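Local coordinates for penicillin binding protein 2X (PDB 5U47) that probably cross-links the peptides of adjacent glycan strands as a septal peptidoglycan transpeptidase, and is inactivated by beta-lactams that acylate its essential serine, at residues I672-K686 / L695-D707. The protein carries 1 engineered substitution. Numbering follows the deposited sequence. Where two conformers were deposited one is given.
Sequences IKITYKGGKSGTVTK and LSKTKKITITLGD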
loop_
_atom_site.group_PDB
_atom_site.type_symbol
_atom_site.label_atom_id
_atom_site.label_comp_id
_atom_site.label_asym_id
_atom_site.label_seq_id
_atom_site.Cartn_x
_atom_site.Cartn_y
_atom_site.Cartn_z
ATOM N N ILE A 672 -24.494 24.521 13.826
ATOM C CA ILE A 672 -23.556 25.048 14.806
ATOM C C ILE A 672 -23.086 26.408 14.321
ATOM O O ILE A 672 -22.799 26.579 13.142
ATOM C CB ILE A 672 -22.361 24.094 14.971
ATOM C CG1 ILE A 672 -22.850 22.756 15.530
ATOM C CG2 ILE A 672 -21.288 24.714 15.862
ATOM C CD1 ILE A 672 -21.787 21.683 15.547
ATOM N N LYS A 673 -23.016 27.367 15.235
ATOM C CA LYS A 673 -22.558 28.727 14.934
ATOM C C LYS A 673 -21.038 28.788 15.028
ATOM O O LYS A 673 -20.475 28.547 16.093
ATOM C CB LYS A 673 -23.169 29.697 15.948
ATOM C CG LYS A 673 -22.658 31.128 15.924
ATOM C CD LYS A 673 -23.253 31.960 14.804
ATOM C CE LYS A 673 -22.821 33.421 14.922
ATOM N NZ LYS A 673 -21.360 33.597 14.665
ATOM N N ILE A 674 -20.380 29.140 13.927
ATOM C CA ILE A 674 -18.919 29.222 13.899
ATOM C C ILE A 674 -18.431 30.660 13.888
ATOM O O ILE A 674 -18.940 31.484 13.151
ATOM C CB ILE A 674 -18.307 28.519 12.649
ATOM C CG1 ILE A 674 -18.727 27.048 12.565
ATOM C CG2 ILE A 674 -16.779 28.617 12.683
ATOM C CD1 ILE A 674 -18.206 26.194 13.699
ATOM N N THR A 675 -17.441 30.940 14.723
ATOM C CA THR A 675 -16.762 32.223 14.758
ATOM C C THR A 675 -15.365 31.964 14.211
ATOM O O THR A 675 -14.680 31.061 14.704
ATOM C CB THR A 675 -16.678 32.748 16.206
ATOM O OG1 THR A 675 -17.999 33.012 16.677
ATOM C CG2 THR A 675 -15.860 34.023 16.285
ATOM N N TYR A 676 -14.946 32.703 13.185
ATOM C CA TYR A 676 -13.621 32.489 12.596
ATOM C C TYR A 676 -12.588 33.496 13.028
ATOM O O TYR A 676 -12.890 34.668 13.219
ATOM C CB TYR A 676 -13.680 32.510 11.053
ATOM C CG TYR A 676 -14.531 31.407 10.482
ATOM C CD1 TYR A 676 -14.017 30.115 10.315
ATOM C CD2 TYR A 676 -15.853 31.644 10.122
ATOM C CE1 TYR A 676 -14.804 29.095 9.803
ATOM C CE2 TYR A 676 -16.649 30.633 9.612
ATOM C CZ TYR A 676 -16.122 29.364 9.442
ATOM O OH TYR A 676 -16.923 28.365 8.946
ATOM N N LYS A 677 -11.366 33.006 13.203
ATOM C CA LYS A 677 -10.198 33.837 13.432
ATOM C C LYS A 677 -9.248 33.485 12.283
ATOM O O LYS A 677 -8.891 32.325 12.129
ATOM C CB LYS A 677 -9.483 33.501 14.739
ATOM C CG LYS A 677 -10.205 33.853 16.023
ATOM C CD LYS A 677 -9.400 33.383 17.231
ATOM C CE LYS A 677 -8.040 34.055 17.347
ATOM N NZ LYS A 677 -7.334 33.607 18.579
ATOM N N GLY A 678 -8.869 34.458 11.468
ATOM C CA GLY A 678 -7.930 34.209 10.367
ATOM C C GLY A 678 -8.547 34.407 9.004
ATOM O O GLY A 678 -9.768 34.526 8.877
ATOM N N GLY A 679 -7.682 34.437 7.985
ATOM C CA GLY A 679 -8.091 34.665 6.597
ATOM C C GLY A 679 -8.864 33.502 6.021
ATOM O O GLY A 679 -8.570 32.349 6.332
ATOM N N LYS A 680 -9.842 33.817 5.168
ATOM C CA LYS A 680 -10.729 32.821 4.537
ATOM C C LYS A 680 -10.022 31.714 3.735
ATOM O O LYS A 680 -10.530 30.596 3.629
ATOM C CB LYS A 680 -11.768 33.540 3.656
ATOM C CG LYS A 680 -12.643 32.615 2.811
ATOM C CD LYS A 680 -13.950 33.263 2.365
ATOM C CE LYS A 680 -14.944 33.398 3.514
ATOM N NZ LYS A 680 -16.249 33.937 3.056
ATOM N N SER A 681 -8.857 32.036 3.184
ATOM C CA SER A 681 -8.074 31.095 2.369
ATOM C C SER A 681 -7.473 29.904 3.144
ATOM O O SER A 681 -7.094 28.893 2.546
ATOM C CB SER A 681 -6.933 31.860 1.684
ATOM O OG SER A 681 -6.097 30.996 0.933
ATOM N N GLY A 682 -7.397 30.024 4.464
ATOM C CA GLY A 682 -6.756 29.016 5.266
ATOM C C GLY A 682 -7.546 27.785 5.649
ATOM O O GLY A 682 -8.708 27.604 5.297
ATOM N N THR A 683 -6.841 26.925 6.365
ATOM C CA THR A 683 -7.359 25.692 6.877
ATOM C C THR A 683 -7.260 25.782 8.390
ATOM O O THR A 683 -6.446 26.530 8.935
ATOM C CB THR A 683 -6.533 24.478 6.396
ATOM O OG1 THR A 683 -5.143 24.752 6.592
ATOM C CG2 THR A 683 -6.763 24.200 4.934
ATOM N N VAL A 684 -8.082 24.992 9.045
ATOM C CA VAL A 684 -8.186 24.984 10.490
ATOM C C VAL A 684 -6.863 24.623 11.174
ATOM O O VAL A 684 -6.218 23.602 10.827
ATOM C CB VAL A 684 -9.266 23.980 10.925
ATOM C CG1 VAL A 684 -9.348 23.851 12.445
ATOM C CG2 VAL A 684 -10.609 24.369 10.338
ATOM N N THR A 685 -6.463 25.470 12.122
ATOM C CA THR A 685 -5.271 25.214 12.948
ATOM C C THR A 685 -5.629 25.034 14.427
ATOM O O THR A 685 -4.823 24.517 15.183
ATOM C CB THR A 685 -4.199 26.313 12.824
ATOM O OG1 THR A 685 -4.766 27.594 13.153
ATOM C CG2 THR A 685 -3.615 26.338 11.408
ATOM N N LYS A 686 -6.810 25.494 14.839
ATOM C CA LYS A 686 -7.257 25.334 16.228
ATOM C C LYS A 686 -8.781 25.352 16.281
ATOM O O LYS A 686 -9.434 25.982 15.443
ATOM C CB LYS A 686 -6.693 26.438 17.147
ATOM C CG LYS A 686 -5.170 26.533 17.206
ATOM C CD LYS A 686 -4.670 27.552 18.220
ATOM C CE LYS A 686 -4.980 27.127 19.651
ATOM N NZ LYS A 686 -4.394 28.069 20.648
ATOM N N LEU A 695 -22.226 16.537 19.691
ATOM C CA LEU A 695 -22.744 17.573 18.792
ATOM C C LEU A 695 -24.045 18.192 19.340
ATOM O O LEU A 695 -24.283 19.393 19.166
ATOM C CB LEU A 695 -22.980 17.011 17.389
ATOM C CG LEU A 695 -21.702 16.594 16.655
ATOM C CD1 LEU A 695 -22.039 15.834 15.392
ATOM C CD2 LEU A 695 -20.850 17.818 16.352
ATOM N N SER A 696 -24.848 17.372 20.023
ATOM C CA SER A 696 -26.115 17.809 20.615
ATOM C C SER A 696 -25.958 18.929 21.641
ATOM O O SER A 696 -26.907 19.661 21.893
ATOM C CB SER A 696 -26.830 16.632 21.281
ATOM O OG SER A 696 -26.067 16.127 22.368
ATOM N N LYS A 697 -24.792 19.046 22.259
ATOM C CA LYS A 697 -24.570 20.143 23.205
ATOM C C LYS A 697 -23.613 21.229 22.684
ATOM O O LYS A 697 -23.348 22.199 23.388
ATOM C CB LYS A 697 -24.110 19.631 24.568
ATOM C CG LYS A 697 -22.655 19.239 24.682
ATOM C CD LYS A 697 -22.266 19.132 26.156
ATOM C CE LYS A 697 -20.755 19.105 26.347
ATOM N NZ LYS A 697 -20.410 19.241 27.797
ATOM N N THR A 698 -23.136 21.078 21.447
ATOM C CA THR A 698 -22.209 22.022 20.861
ATOM C C THR A 698 -22.989 23.027 20.006
ATOM O O THR A 698 -23.516 22.664 18.949
ATOM C CB THR A 698 -21.163 21.262 20.015
ATOM O OG1 THR A 698 -20.459 20.321 20.855
ATOM C CG2 THR A 698 -20.160 22.229 19.393
ATOM N N LYS A 699 -23.064 24.278 20.463
ATOM C CA LYS A 699 -23.828 25.318 19.755
ATOM C C LYS A 699 -22.930 26.296 19.034
ATOM O O LYS A 699 -23.321 26.868 18.014
ATOM C CB LYS A 699 -24.672 26.131 20.746
ATOM C CG LYS A 699 -25.497 25.323 21.742
ATOM C CD LYS A 699 -26.427 24.324 21.069
ATOM C CE LYS A 699 -27.298 23.615 22.096
ATOM N NZ LYS A 699 -28.214 22.633 21.454
ATOM N N LYS A 700 -21.734 26.491 19.586
ATOM C CA LYS A 700 -20.774 27.452 19.070
ATOM C C LYS A 700 -19.348 26.919 19.122
ATOM O O LYS A 700 -18.972 26.221 20.063
ATOM C CB LYS A 700 -20.791 28.717 19.937
ATOM C CG LYS A 700 -22.127 29.427 20.036
ATOM C CD LYS A 700 -22.025 30.657 20.934
ATOM C CE LYS A 700 -23.363 31.352 21.069
ATOM N NZ LYS A 700 -23.208 32.670 21.749
ATOM N N ILE A 701 -18.561 27.263 18.105
ATOM C CA ILE A 701 -17.162 26.922 18.095
ATOM C C ILE A 701 -16.388 28.093 17.510
ATOM O O ILE A 701 -16.842 28.748 16.562
ATOM C CB ILE A 701 -16.845 25.684 17.235
ATOM C CG1 ILE A 701 -17.733 24.486 17.586
ATOM C CG2 ILE A 701 -15.383 25.304 17.399
ATOM C CD1 ILE A 701 -17.576 23.317 16.626
ATOM N N THR A 702 -15.235 28.372 18.101
ATOM C CA THR A 702 -14.318 29.347 17.541
ATOM C C THR A 702 -13.259 28.533 16.800
ATOM O O THR A 702 -12.555 27.701 17.390
ATOM C CB THR A 702 -13.672 30.265 18.587
ATOM O OG1 THR A 702 -14.680 31.075 19.178
ATOM C CG2 THR A 702 -12.645 31.189 17.928
ATOM N N ILE A 703 -13.182 28.760 15.499
ATOM C CA ILE A 703 -12.223 28.082 14.639
ATOM C C ILE A 703 -11.154 29.070 14.186
ATOM O O ILE A 703 -11.473 30.124 13.618
ATOM C CB ILE A 703 -12.940 27.556 13.393
ATOM C CG1 ILE A 703 -13.854 26.380 13.762
ATOM C CG2 ILE A 703 -11.958 27.167 12.289
ATOM C CD1 ILE A 703 -13.126 25.125 14.180
ATOM N N THR A 704 -9.897 28.696 14.390
ATOM C CA THR A 704 -8.770 29.479 13.935
ATOM C C THR A 704 -8.318 28.893 12.603
ATOM O O THR A 704 -8.163 27.670 12.467
ATOM C CB THR A 704 -7.624 29.443 14.957
ATOM O OG1 THR A 704 -8.108 29.925 16.215
ATOM C CG2 THR A 704 -6.424 30.315 14.508
ATOM N N LEU A 705 -8.128 29.763 11.621
ATOM C CA LEU A 705 -7.664 29.369 10.294
ATOM C C LEU A 705 -6.227 29.868 10.080
ATOM O O LEU A 705 -5.881 30.971 10.484
ATOM C CB LEU A 705 -8.562 29.964 9.205
ATOM C CG LEU A 705 -10.034 29.585 9.237
ATOM C CD1 LEU A 705 -10.799 30.422 8.223
ATOM C CD2 LEU A 705 -10.209 28.101 8.983
ATOM N N GLY A 706 -5.405 29.038 9.449
ATOM C CA GLY A 706 -4.018 29.378 9.131
ATOM C C GLY A 706 -3.794 29.139 7.645
ATOM O O GLY A 706 -3.898 28.000 7.167
ATOM N N ASP A 707 -3.528 30.215 6.902
ATOM C CA ASP A 707 -3.272 30.102 5.449
ATOM C C ASP A 707 -1.760 29.992 5.206
ATOM O O ASP A 707 -1.154 28.988 5.603
ATOM C CB ASP A 707 -3.939 31.244 4.627
ATOM C CG ASP A 707 -3.671 32.653 5.193
ATOM O OD1 ASP A 707 -3.516 32.807 6.426
ATOM O OD2 ASP A 707 -3.654 33.619 4.398
ATOM O OXT ASP A 707 -1.097 30.865 4.640
HETATM O O HOH W 1 -6.369 31.004 17.873
HETATM O O HOH W 2 -5.999 32.014 7.104
#
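Strand 700-706 is the middle strand of a three-stranded mixed sheet, pairing in parallel with 673-677 (axes 27° apart) and antiparallel with 683-686. Six backbone hydrogen bonds, from Lys673 N to Lys699 O through to Leu705 N to Lys677 O at 2.7 Å, fix the parallel register. On the antiparallel side Thr685 and Lys686 both face Thr704, a classic beta bulge: Thr704 O takes a firm bond from Thr685 N (2.8 Å) and a weak one from Lys686 N. On the apolar face Ile674 and Ile701 lie side by side, with Ile674 CD1 3.8 Å from Ile701 CB, while CG2 of Ile674 reaches Ile703 CG1. This CG2 sits above one face of the Tyr676 ring, offset toward its rim. Helix 660-670 packs here through Val663, which touches Tyr676 and Val684, as expected for a PASTA domain, in which one helix lies against a three-stranded sheet; Lys660 makes a cation-pi contact with the ring. Ile703 spans both neighbouring strands: its CG2, anti to the backbone N (chi1 -71° places CG1 beside that N), lies 3.7 Å from Val684 CG2 and 4.1 Å from Tyr676 CD1. Leu705 divides its methyls, CD1 going to Tyr676 CD1 (3.9 Å) and CD2 to Val684 CG2 (4.0 Å). The other face is polar. Lys677 CD passes 3.8 Å from Thr704 OG1; the chain bends at chi3 (63°), and NZ donates to a water that also hydrogen-bonds Thr704 OG1. A second water donates to Gly679 O and, weakly, to OD1 of the poorly ordered C-terminal Asp707, a tentative bridge from the 679-682 type I turn.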